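Local coordinates for FERM, ARHGEF and pleckstrin domain-containing protein 2 (Mus musculus, PDB 6D2K) that acts as a guanine nucleotide exchange factor that activates RAC1 and plays a role in class 3 semaphorin responses and actin remodelling, this chain being its FERM domain, at residues Arg9-Leu14 against Asn78-Leu83; Leu143-Leu148 against Lys163-His168; Trp231-Lys236 against Lys247-Val252. All coordinates share one frame; numbering follows the deposited sequence. Where two conformers were deposited one is given.

Interaction 1: Arg9-Leu14 against Asn78-Leu83; sequences RIRVKL and NAVLRL
Ile-10 and Leu-81 carry the apolar side of this contact. Their side chains cross obliquely, and CG2 of Ile-10 meets CD1 of Leu-81 at 3.3 Å, tighter than usual for carbons. Ile-10 sets CG1 anti to the carbonyl carbon, chi1 -60°, 4.0 Å from CB of Ala-79; CG2 then lies anti to the backbone N and turns to Leu-81. Val-12 shares this buried face, and Leu-33 of helix 30-41 and Leu-51 of strand 49-54 help cover it. The other face holds Arg-11, Val-80, Lys-13 and Arg-82. Here only the roots of the long chains meet: CB of Lys-13 lies 3.9 Å from CB of Arg-82. The Arg-82 guanidinium leads away to salt bridges with Glu-114 and Glu-52. The backbones form a parallel pair. Arg-11 N bonds to Ala-79 O at 2.9 Å, and Lys-13 N to Leu-81 O at 2.8 Å. Leu-81 N donates to Arg-11 O and Leu-83 N to Lys-13 O. Next to Asn-78 a water links Arg-9 O to Ala-79 N. This is the parallel pairing of first and last strands of the ubiquitin-like FERM N-terminal domain. Its chemistry implies a two-sided sheet, apolar toward the helix and charged on the reverse.

Interaction 2: Leu143-Leu148 against Lys163-His168; sequences LDREHL and KILDFH
Two flat groups frame this contact, the His-168 ring and the Arg-145 guanidinium. The ring receives Asp-144 at its edge. His-168 ND1 donates to Asp-144 OD2 at 2.5 Å, a short and nearly straight bond of 172°. OD2 lies in the ring plane and uses its syn lone pair, on the side of the other oxygen. Carboxylate and ring are nearly coplanar. His-168 keeps CG anti to its backbone N, chi1 -170°, and this carries the ring across to helix 141-150. The guanidinium of Arg-145 has CD2 of Leu-165 over one face, offset toward the rim, with NH2 of Arg-145 3.5 Å from that CD2. Its N-H groups are used in salt bridges to Glu-162 and Glu-141, one at the neighbouring helix and one on its own.

The two helices belong to the all-helical central domain of the FERM fold. Their short segments run at 134° to each other with axes 11.1 Å apart, so side chains do the bridging. Leu-165 fills the middle. Its CD1 lies 3.5 Å from CB of Asp-144, and 4.3 Å from CD1 of Leu-148. CD1 of Leu-148 also meets CG2 of Ile-164 at 4.2 Å. An alanine in place of Asp-144 would probably leave the buried ND1 of His-168 without its acceptor and the ring less firmly fixed in its rotation. On the far side of the ring, NE2 of His-168 makes weak hydrogen bonds to Gly-137 O and Gln-133. Tyr-139 touches both Asp-144 and Leu-165 from the loop before helix 141-150.

Interaction 3: Trp231-Lys236 against Lys247-Val252; sequences WSKVRK and KLHPEV
Lys-247 starts the contact with its backbone, pairing with Lys-236 in an antiparallel hydrogen-bonded pair. Lys-247 N donates to Lys-236 O at 2.8 Å. Lys-247 O takes Arg-235 N at 2.8 Å, and Lys-236 N in a weak bond of 3.4 Å. Two residues thus face one, a classic beta bulge. The Lys-247 side chain runs out extended, its CG 4.0 Å from CB of Arg-235. Leu-248 follows, and its CD1 meets CG2 of Val-234 at 3.5 Å. Leu-248 also touches Leu-260 of strand 259-264. Next comes the ring of His-249. Lys-233 crosses it at about a right angle and sets its CB over the ring centre, 3.8 Å from the centroid, a CH-pi contact. With CG anti to the carbonyl carbon, chi1 -56°, the Lys-233 chain goes on past the rim, CG 3.5 Å from NE2 of His-249. After His-249 the chain runs on into the loop that precedes strand 259-264. The site lies at the edge of the sheet in the FERM C-terminal PH-like domain. An exposed, basic surface is thus held by backbone bonds, with lysine methylenes as apolar cover.

How the interactions relate
The three contacts lie one after another along the chain, in the N-terminal, central and C-terminal parts of the FERM domain, and none touches another. Interaction 2 is a buried contact between helices; interaction 1 is partly buried, and interaction 3 is on the surface. Interactions 1 and 3 use backbone pairing, parallel in interaction 1, antiparallel with a bulge in interaction 3, whereas interaction 2 relies on side chains alone. No secondary-structure element is shared. Interactions 2 and 3 are farthest apart, with centres about 48 Å from each other. A histidine-carboxylate bond is buried in interaction 2, whereas interaction 3 exposes its basic chains and interaction 1 has both exposed ones and the buried, salt-bridged Arg-82.

Interaction 1: Arg9-Leu14 against Asn78-Leu83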
loop_
_atom_site.group_PDB
_atom_site.type_symbol
_atom_site.label_atom_id
_atom_site.label_comp_id
_atom_site.label_asym_id
_atom_site.label_seq_id
_atom_site.Cartn_x
_atom_site.Cartn_y
_atom_site.Cartn_z
ATOM N N ARG A 9 5.484 13.981 -20.271
ATOM C CA ARG A 9 6.584 13.534 -19.423
ATOM C C ARG A 9 6.001 13.177 -18.075
ATOM O O ARG A 9 5.371 14.006 -17.428
ATOM C CB ARG A 9 7.609 14.656 -19.245
ATOM C CG ARG A 9 8.789 14.299 -18.342
ATOM C CD ARG A 9 9.599 13.169 -18.944
ATOM N NE ARG A 9 10.990 13.538 -19.207
ATOM C CZ ARG A 9 11.421 14.121 -20.321
ATOM N NH1 ARG A 9 10.571 14.427 -21.291
ATOM N NH2 ARG A 9 12.712 14.406 -20.463
ATOM N N ILE A 10 6.181 11.932 -17.656
ATOM C CA ILE A 10 5.633 11.505 -16.389
ATOM C C ILE A 10 6.771 11.128 -15.446
ATOM O O ILE A 10 7.638 10.353 -15.814
ATOM C CB ILE A 10 4.680 10.313 -16.589
ATOM C CG1 ILE A 10 3.532 10.736 -17.513
ATOM C CG2 ILE A 10 4.139 9.825 -15.257
ATOM C CD1 ILE A 10 2.528 9.656 -17.800
ATOM N N ARG A 11 6.786 11.707 -14.247
ATOM C CA ARG A 11 7.784 11.345 -13.248
ATOM C C ARG A 11 7.262 10.186 -12.409
ATOM O O ARG A 11 6.162 10.262 -11.857
ATOM C CB ARG A 11 8.102 12.543 -12.354
ATOM C CG ARG A 11 8.726 13.722 -13.102
ATOM C CD ARG A 11 8.974 14.924 -12.194
ATOM N NE ARG A 11 9.941 14.645 -11.134
ATOM C CZ ARG A 11 11.254 14.537 -11.324
ATOM N NH1 ARG A 11 11.766 14.670 -12.542
ATOM N NH2 ARG A 11 12.058 14.289 -10.296
ATOM N N VAL A 12 8.039 9.111 -12.326
ATOM C CA VAL A 12 7.624 7.973 -11.509
ATOM C C VAL A 12 8.562 7.824 -10.331
ATOM O O VAL A 12 9.744 7.549 -10.510
ATOM C CB VAL A 12 7.536 6.665 -12.315
ATOM C CG1 VAL A 12 7.223 5.484 -11.380
ATOM C CG2 VAL A 12 6.453 6.790 -13.377
ATOM N N LYS A 13 8.037 8.051 -9.131
ATOM C CA LYS A 13 8.830 7.905 -7.918
ATOM C C LYS A 13 8.831 6.438 -7.530
ATOM O O LYS A 13 7.784 5.861 -7.289
ATOM C CB LYS A 13 8.264 8.768 -6.791
ATOM C CG LYS A 13 9.121 8.765 -5.525
ATOM C CD LYS A 13 8.559 9.713 -4.467
ATOM C CE LYS A 13 9.552 9.919 -3.323
ATOM N NZ LYS A 13 10.808 10.580 -3.786
ATOM N N LEU A 14 10.019 5.840 -7.479
ATOM C CA LEU A 14 10.162 4.409 -7.225
ATOM C C LEU A 14 10.225 4.158 -5.727
ATOM O O LEU A 14 10.239 5.100 -4.948
ATOM C CB LEU A 14 11.408 3.885 -7.942
ATOM C CG LEU A 14 11.348 4.079 -9.465
ATOM C CD1 LEU A 14 12.654 3.714 -10.135
ATOM C CD2 LEU A 14 10.195 3.281 -10.064
ATOM N N ASN A 78 3.370 18.060 -15.837
ATOM C CA ASN A 78 4.087 17.377 -14.763
ATOM C C ASN A 78 3.247 16.393 -13.967
ATOM O O ASN A 78 2.940 16.597 -12.789
ATOM C CB ASN A 78 4.754 18.379 -13.832
ATOM C CG ASN A 78 3.877 19.562 -13.550
ATOM O OD1 ASN A 78 2.811 19.427 -12.952
ATOM N ND2 ASN A 78 4.309 20.735 -13.996
ATOM N N ALA A 79 2.878 15.316 -14.632
ATOM C CA ALA A 79 2.271 14.200 -13.954
ATOM C C ALA A 79 3.330 13.518 -13.080
ATOM O O ALA A 79 4.464 13.291 -13.519
ATOM C CB ALA A 79 1.725 13.230 -14.972
ATOM N N VAL A 80 2.966 13.220 -11.840
ATOM C CA VAL A 80 3.836 12.461 -10.947
ATOM C C VAL A 80 3.054 11.290 -10.376
ATOM O O VAL A 80 1.928 11.459 -9.923
ATOM C CB VAL A 80 4.337 13.306 -9.772
ATOM C CG1 VAL A 80 5.252 12.472 -8.881
ATOM C CG2 VAL A 80 5.073 14.537 -10.279
ATOM N N LEU A 81 3.652 10.107 -10.412
ATOM C CA LEU A 81 3.018 8.916 -9.860
ATOM C C LEU A 81 4.082 8.206 -9.062
ATOM O O LEU A 81 5.264 8.461 -9.262
ATOM C CB LEU A 81 2.536 7.997 -10.971
ATOM C CG LEU A 81 1.332 8.537 -11.742
ATOM C CD1 LEU A 81 1.805 9.264 -12.976
ATOM C CD2 LEU A 81 0.403 7.409 -12.115
ATOM N N ARG A 82 3.677 7.314 -8.160
ATOM C CA ARG A 82 4.670 6.530 -7.436
ATOM C C ARG A 82 4.342 5.047 -7.459
ATOM O O ARG A 82 3.185 4.641 -7.484
ATOM C CB ARG A 82 4.855 7.023 -5.998
ATOM C CG ARG A 82 3.758 6.643 -5.030
ATOM C CD ARG A 82 4.076 7.241 -3.667
ATOM N NE ARG A 82 3.136 6.833 -2.637
ATOM C CZ ARG A 82 3.265 7.164 -1.355
ATOM N NH1 ARG A 82 2.373 6.753 -0.466
ATOM N NH2 ARG A 82 4.301 7.901 -0.969
ATOM N N LEU A 83 5.398 4.240 -7.462
ATOM C CA LEU A 83 5.281 2.792 -7.374
ATOM C C LEU A 83 4.819 2.404 -5.985
ATOM O O LEU A 83 5.306 2.965 -4.994
ATOM C CB LEU A 83 6.659 2.167 -7.615
ATOM C CG LEU A 83 6.720 0.652 -7.481
ATOM C CD1 LEU A 83 5.858 -0.009 -8.519
ATOM C CD2 LEU A 83 8.185 0.229 -7.623
HETATM O O HOH W 1 3.178 15.234 -17.313
#

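Interaction 2: Leu143-Leu148 against Lys163-His168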
loop_
_atom_site.group_PDB
_atom_site.type_symbol
_atom_site.label_atom_id
_atom_site.label_comp_id
_atom_site.label_asym_id
_atom_site.label_seq_id
_atom_site.Cartn_x
_atom_site.Cartn_y
_atom_site.Cartn_z
ATOM N N LEU A 143 28.437 4.963 12.044
ATOM C CA LEU A 143 27.805 4.744 10.748
ATOM C C LEU A 143 26.287 4.809 10.880
ATOM O O LEU A 143 25.615 5.436 10.061
ATOM C CB LEU A 143 28.221 3.383 10.186
ATOM C CG LEU A 143 27.684 2.988 8.810
ATOM C CD1 LEU A 143 28.431 3.750 7.734
ATOM C CD2 LEU A 143 27.825 1.481 8.586
ATOM N N ASP A 144 25.762 4.157 11.917
ATOM C CA ASP A 144 24.314 4.153 12.171
ATOM C C ASP A 144 23.788 5.558 12.452
ATOM O O ASP A 144 22.788 5.971 11.881
ATOM C CB ASP A 144 23.958 3.237 13.348
ATOM C CG ASP A 144 23.874 1.764 12.960
ATOM O OD1 ASP A 144 24.678 1.298 12.122
ATOM O OD2 ASP A 144 23.022 1.050 13.528
ATOM N N ARG A 145 24.454 6.278 13.353
ATOM C CA ARG A 145 24.002 7.616 13.727
ATOM C C ARG A 145 24.048 8.592 12.558
ATOM O O ARG A 145 23.132 9.387 12.373
ATOM C CB ARG A 145 24.800 8.153 14.917
ATOM C CG ARG A 145 24.576 7.350 16.191
ATOM C CD ARG A 145 25.124 8.056 17.420
ATOM N NE ARG A 145 24.790 7.329 18.641
ATOM C CZ ARG A 145 23.689 7.530 19.357
ATOM N NH1 ARG A 145 22.806 8.445 18.980
ATOM N NH2 ARG A 145 23.475 6.817 20.455
ATOM N N GLU A 146 25.111 8.548 11.763
ATOM C CA GLU A 146 25.167 9.415 10.599
ATOM C C GLU A 146 24.083 9.055 9.586
ATOM O O GLU A 146 23.451 9.934 9.003
ATOM C CB GLU A 146 26.564 9.412 9.957
ATOM C CG GLU A 146 27.612 10.124 10.800
ATOM C CD GLU A 146 28.980 10.213 10.118
ATOM O OE1 GLU A 146 29.108 9.815 8.941
ATOM O OE2 GLU A 146 29.936 10.689 10.763
ATOM N N HIS A 147 23.844 7.763 9.395
ATOM C CA HIS A 147 22.830 7.346 8.435
ATOM C C HIS A 147 21.438 7.787 8.884
ATOM O O HIS A 147 20.652 8.271 8.084
ATOM C CB HIS A 147 22.855 5.836 8.249
ATOM C CG HIS A 147 21.813 5.334 7.305
ATOM N ND1 HIS A 147 22.003 5.278 5.942
ATOM C CD2 HIS A 147 20.563 4.860 7.531
ATOM C CE1 HIS A 147 20.917 4.788 5.366
ATOM N NE2 HIS A 147 20.030 4.528 6.310
ATOM N N LEU A 148 21.166 7.638 10.173
ATOM C CA LEU A 148 19.864 8.006 10.736
ATOM C C LEU A 148 19.660 9.514 10.797
ATOM O O LEU A 148 18.531 9.985 10.922
ATOM C CB LEU A 148 19.704 7.379 12.117
ATOM C CG LEU A 148 19.428 5.874 12.029
ATOM C CD1 LEU A 148 19.620 5.195 13.365
ATOM C CD2 LEU A 148 18.023 5.634 11.484
ATOM N N LYS A 163 17.094 2.106 21.118
ATOM C CA LYS A 163 16.537 0.787 20.837
ATOM C C LYS A 163 16.963 0.293 19.456
ATOM O O LYS A 163 17.275 -0.883 19.281
ATOM C CB LYS A 163 15.011 0.807 20.909
ATOM C CG LYS A 163 14.434 1.025 22.296
ATOM C CD LYS A 163 12.916 1.143 22.229
ATOM C CE LYS A 163 12.322 1.533 23.577
ATOM N NZ LYS A 163 12.511 0.457 24.590
ATOM N N ILE A 164 16.961 1.192 18.479
ATOM C CA ILE A 164 17.311 0.824 17.105
ATOM C C ILE A 164 18.750 0.284 17.031
ATOM O O ILE A 164 18.999 -0.755 16.428
ATOM C CB ILE A 164 17.166 2.022 16.145
ATOM C CG1 ILE A 164 15.689 2.402 15.991
ATOM C CG2 ILE A 164 17.773 1.666 14.793
ATOM C CD1 ILE A 164 15.463 3.758 15.336
ATOM N N LEU A 165 19.674 1.012 17.655
ATOM C CA LEU A 165 21.087 0.647 17.710
ATOM C C LEU A 165 21.286 -0.675 18.435
ATOM O O LEU A 165 22.053 -1.537 18.001
ATOM C CB LEU A 165 21.876 1.734 18.445
ATOM C CG LEU A 165 22.547 2.874 17.672
ATOM C CD1 LEU A 165 21.978 3.052 16.272
ATOM C CD2 LEU A 165 22.466 4.169 18.480
ATOM N N ASP A 166 20.603 -0.815 19.561
ATOM C CA ASP A 166 20.645 -2.032 20.364
ATOM C C ASP A 166 20.237 -3.275 19.568
ATOM O O ASP A 166 20.921 -4.300 19.596
ATOM C CB ASP A 166 19.738 -1.838 21.587
ATOM C CG ASP A 166 19.629 -3.082 22.458
ATOM O OD1 ASP A 166 19.056 -2.970 23.565
ATOM O OD2 ASP A 166 20.090 -4.165 22.051
ATOM N N PHE A 167 19.127 -3.189 18.847
ATOM C CA PHE A 167 18.674 -4.310 18.030
ATOM C C PHE A 167 19.621 -4.563 16.847
ATOM O O PHE A 167 19.889 -5.713 16.499
ATOM C CB PHE A 167 17.249 -4.072 17.493
ATOM C CG PHE A 167 16.154 -4.262 18.513
ATOM C CD1 PHE A 167 16.011 -5.460 19.184
ATOM C CD2 PHE A 167 15.225 -3.258 18.742
ATOM C CE1 PHE A 167 15.005 -5.643 20.119
ATOM C CE2 PHE A 167 14.210 -3.428 19.663
ATOM C CZ PHE A 167 14.095 -4.630 20.351
ATOM N N HIS A 168 20.089 -3.495 16.205
ATOM C CA HIS A 168 20.959 -3.649 15.045
ATOM C C HIS A 168 22.221 -4.439 15.390
ATOM O O HIS A 168 22.698 -5.232 14.581
ATOM C CB HIS A 168 21.328 -2.286 14.465
ATOM C CG HIS A 168 22.029 -2.362 13.143
ATOM N ND1 HIS A 168 22.729 -1.301 12.616
ATOM C CD2 HIS A 168 22.142 -3.371 12.248
ATOM C CE1 HIS A 168 23.231 -1.647 11.444
ATOM N NE2 HIS A 168 22.900 -2.902 11.201
#

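Interaction 3: Trp231-Lys236 against Lys247-Val252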
loop_
_atom_site.group_PDB
_atom_site.type_symbol
_atom_site.label_atom_id
_atom_site.label_comp_id
_atom_site.label_asym_id
_atom_site.label_seq_id
_atom_site.Cartn_x
_atom_site.Cartn_y
_atom_site.Cartn_z
ATOM N N TRP A 231 -14.268 -13.059 2.829
ATOM C CA TRP A 231 -14.724 -13.216 1.451
ATOM C C TRP A 231 -15.743 -14.329 1.267
ATOM O O TRP A 231 -16.645 -14.225 0.438
ATOM C CB TRP A 231 -13.534 -13.413 0.505
ATOM C CG TRP A 231 -12.655 -12.209 0.373
ATOM C CD1 TRP A 231 -11.324 -12.119 0.689
ATOM C CD2 TRP A 231 -13.034 -10.922 -0.120
ATOM N NE1 TRP A 231 -10.857 -10.850 0.428
ATOM C CE2 TRP A 231 -11.885 -10.097 -0.072
ATOM C CE3 TRP A 231 -14.233 -10.381 -0.587
ATOM C CZ2 TRP A 231 -11.909 -8.766 -0.482
ATOM C CZ3 TRP A 231 -14.252 -9.062 -0.989
ATOM C CH2 TRP A 231 -13.101 -8.268 -0.931
ATOM N N SER A 232 -15.605 -15.395 2.048
ATOM C CA SER A 232 -16.507 -16.529 1.922
ATOM C C SER A 232 -17.952 -16.145 2.246
ATOM O O SER A 232 -18.886 -16.813 1.801
ATOM C CB SER A 232 -16.044 -17.697 2.804
ATOM O OG SER A 232 -16.094 -17.355 4.177
ATOM N N LYS A 233 -18.136 -15.058 2.997
ATOM C CA LYS A 233 -19.475 -14.640 3.418
ATOM C C LYS A 233 -20.018 -13.498 2.578
ATOM O O LYS A 233 -21.166 -13.095 2.741
ATOM C CB LYS A 233 -19.466 -14.212 4.883
ATOM C CG LYS A 233 -18.939 -15.274 5.831
ATOM C CD LYS A 233 -18.806 -14.730 7.243
ATOM C CE LYS A 233 -18.111 -15.732 8.150
ATOM N NZ LYS A 233 -18.016 -15.225 9.546
ATOM N N VAL A 234 -19.185 -12.971 1.691
ATOM C CA VAL A 234 -19.564 -11.827 0.873
ATOM C C VAL A 234 -20.147 -12.301 -0.449
ATOM O O VAL A 234 -19.472 -12.959 -1.235
ATOM C CB VAL A 234 -18.339 -10.937 0.602
ATOM C CG1 VAL A 234 -18.687 -9.815 -0.379
ATOM C CG2 VAL A 234 -17.801 -10.376 1.908
ATOM N N ARG A 235 -21.415 -11.973 -0.689
ATOM C CA ARG A 235 -22.099 -12.382 -1.906
ATOM C C ARG A 235 -21.955 -11.350 -3.014
ATOM O O ARG A 235 -21.862 -11.704 -4.184
ATOM C CB ARG A 235 -23.585 -12.593 -1.615
ATOM C CG ARG A 235 -23.858 -13.467 -0.395
ATOM C CD ARG A 235 -24.064 -14.916 -0.793
ATOM N NE ARG A 235 -22.849 -15.704 -0.629
ATOM C CZ ARG A 235 -22.524 -16.329 0.494
ATOM N NH1 ARG A 235 -23.324 -16.256 1.546
ATOM N NH2 ARG A 235 -21.403 -17.025 0.560
ATOM N N LYS A 236 -21.943 -10.069 -2.645
ATOM C CA LYS A 236 -21.818 -9.008 -3.643
ATOM C C LYS A 236 -21.362 -7.701 -3.012
ATOM O O LYS A 236 -21.701 -7.405 -1.873
ATOM C CB LYS A 236 -23.156 -8.776 -4.363
ATOM C CG LYS A 236 -23.035 -7.814 -5.538
ATOM C CD LYS A 236 -24.332 -7.691 -6.327
ATOM C CE LYS A 236 -24.076 -7.031 -7.679
ATOM N NZ LYS A 236 -25.332 -6.794 -8.449
ATOM N N LYS A 247 -23.327 -7.169 0.415
ATOM C CA LYS A 247 -24.331 -8.235 0.579
ATOM C C LYS A 247 -23.639 -9.435 1.216
ATOM O O LYS A 247 -22.610 -9.899 0.708
ATOM C CB LYS A 247 -24.953 -8.609 -0.765
ATOM C CG LYS A 247 -26.104 -9.590 -0.630
ATOM C CD LYS A 247 -26.666 -9.958 -1.987
ATOM C CE LYS A 247 -27.493 -11.231 -1.882
ATOM N NZ LYS A 247 -28.007 -11.680 -3.205
ATOM N N LEU A 248 -24.203 -9.919 2.327
ATOM C CA LEU A 248 -23.527 -10.812 3.279
ATOM C C LEU A 248 -24.487 -11.881 3.788
ATOM O O LEU A 248 -25.641 -11.902 3.394
ATOM C CB LEU A 248 -23.090 -9.983 4.493
ATOM C CG LEU A 248 -21.652 -9.974 4.987
ATOM C CD1 LEU A 248 -20.669 -9.798 3.851
ATOM C CD2 LEU A 248 -21.497 -8.868 6.021
ATOM N N HIS A 249 -24.030 -12.743 4.694
ATOM C CA HIS A 249 -24.962 -13.647 5.386
ATOM C C HIS A 249 -25.983 -12.816 6.148
ATOM O O HIS A 249 -25.613 -11.833 6.796
ATOM C CB HIS A 249 -24.227 -14.525 6.395
ATOM C CG HIS A 249 -23.316 -15.534 5.782
ATOM N ND1 HIS A 249 -23.247 -15.756 4.422
ATOM C CD2 HIS A 249 -22.433 -16.392 6.348
ATOM C CE1 HIS A 249 -22.358 -16.704 4.179
ATOM N NE2 HIS A 249 -21.847 -17.101 5.329
ATOM N N PRO A 250 -27.268 -13.202 6.091
ATOM C CA PRO A 250 -28.339 -12.441 6.746
ATOM C C PRO A 250 -28.308 -12.507 8.269
ATOM O O PRO A 250 -27.813 -13.476 8.845
ATOM C CB PRO A 250 -29.614 -13.118 6.226
ATOM C CG PRO A 250 -29.184 -14.512 5.899
ATOM C CD PRO A 250 -27.797 -14.354 5.337
ATOM N N GLU A 251 -28.846 -11.478 8.917
ATOM C CA GLU A 251 -28.923 -11.473 10.374
ATOM C C GLU A 251 -29.911 -12.544 10.827
ATOM O O GLU A 251 -30.908 -12.792 10.153
ATOM C CB GLU A 251 -29.349 -10.102 10.883
ATOM N N VAL A 252 -29.635 -13.176 11.965
ATOM C CA VAL A 252 -30.523 -14.219 12.484
ATOM C C VAL A 252 -31.788 -13.653 13.128
ATOM O O VAL A 252 -32.903 -14.068 12.805
ATOM C CB VAL A 252 -29.815 -15.109 13.510
ATOM C CG1 VAL A 252 -28.998 -14.265 14.469
ATOM C CG2 VAL A 252 -30.837 -15.970 14.265
#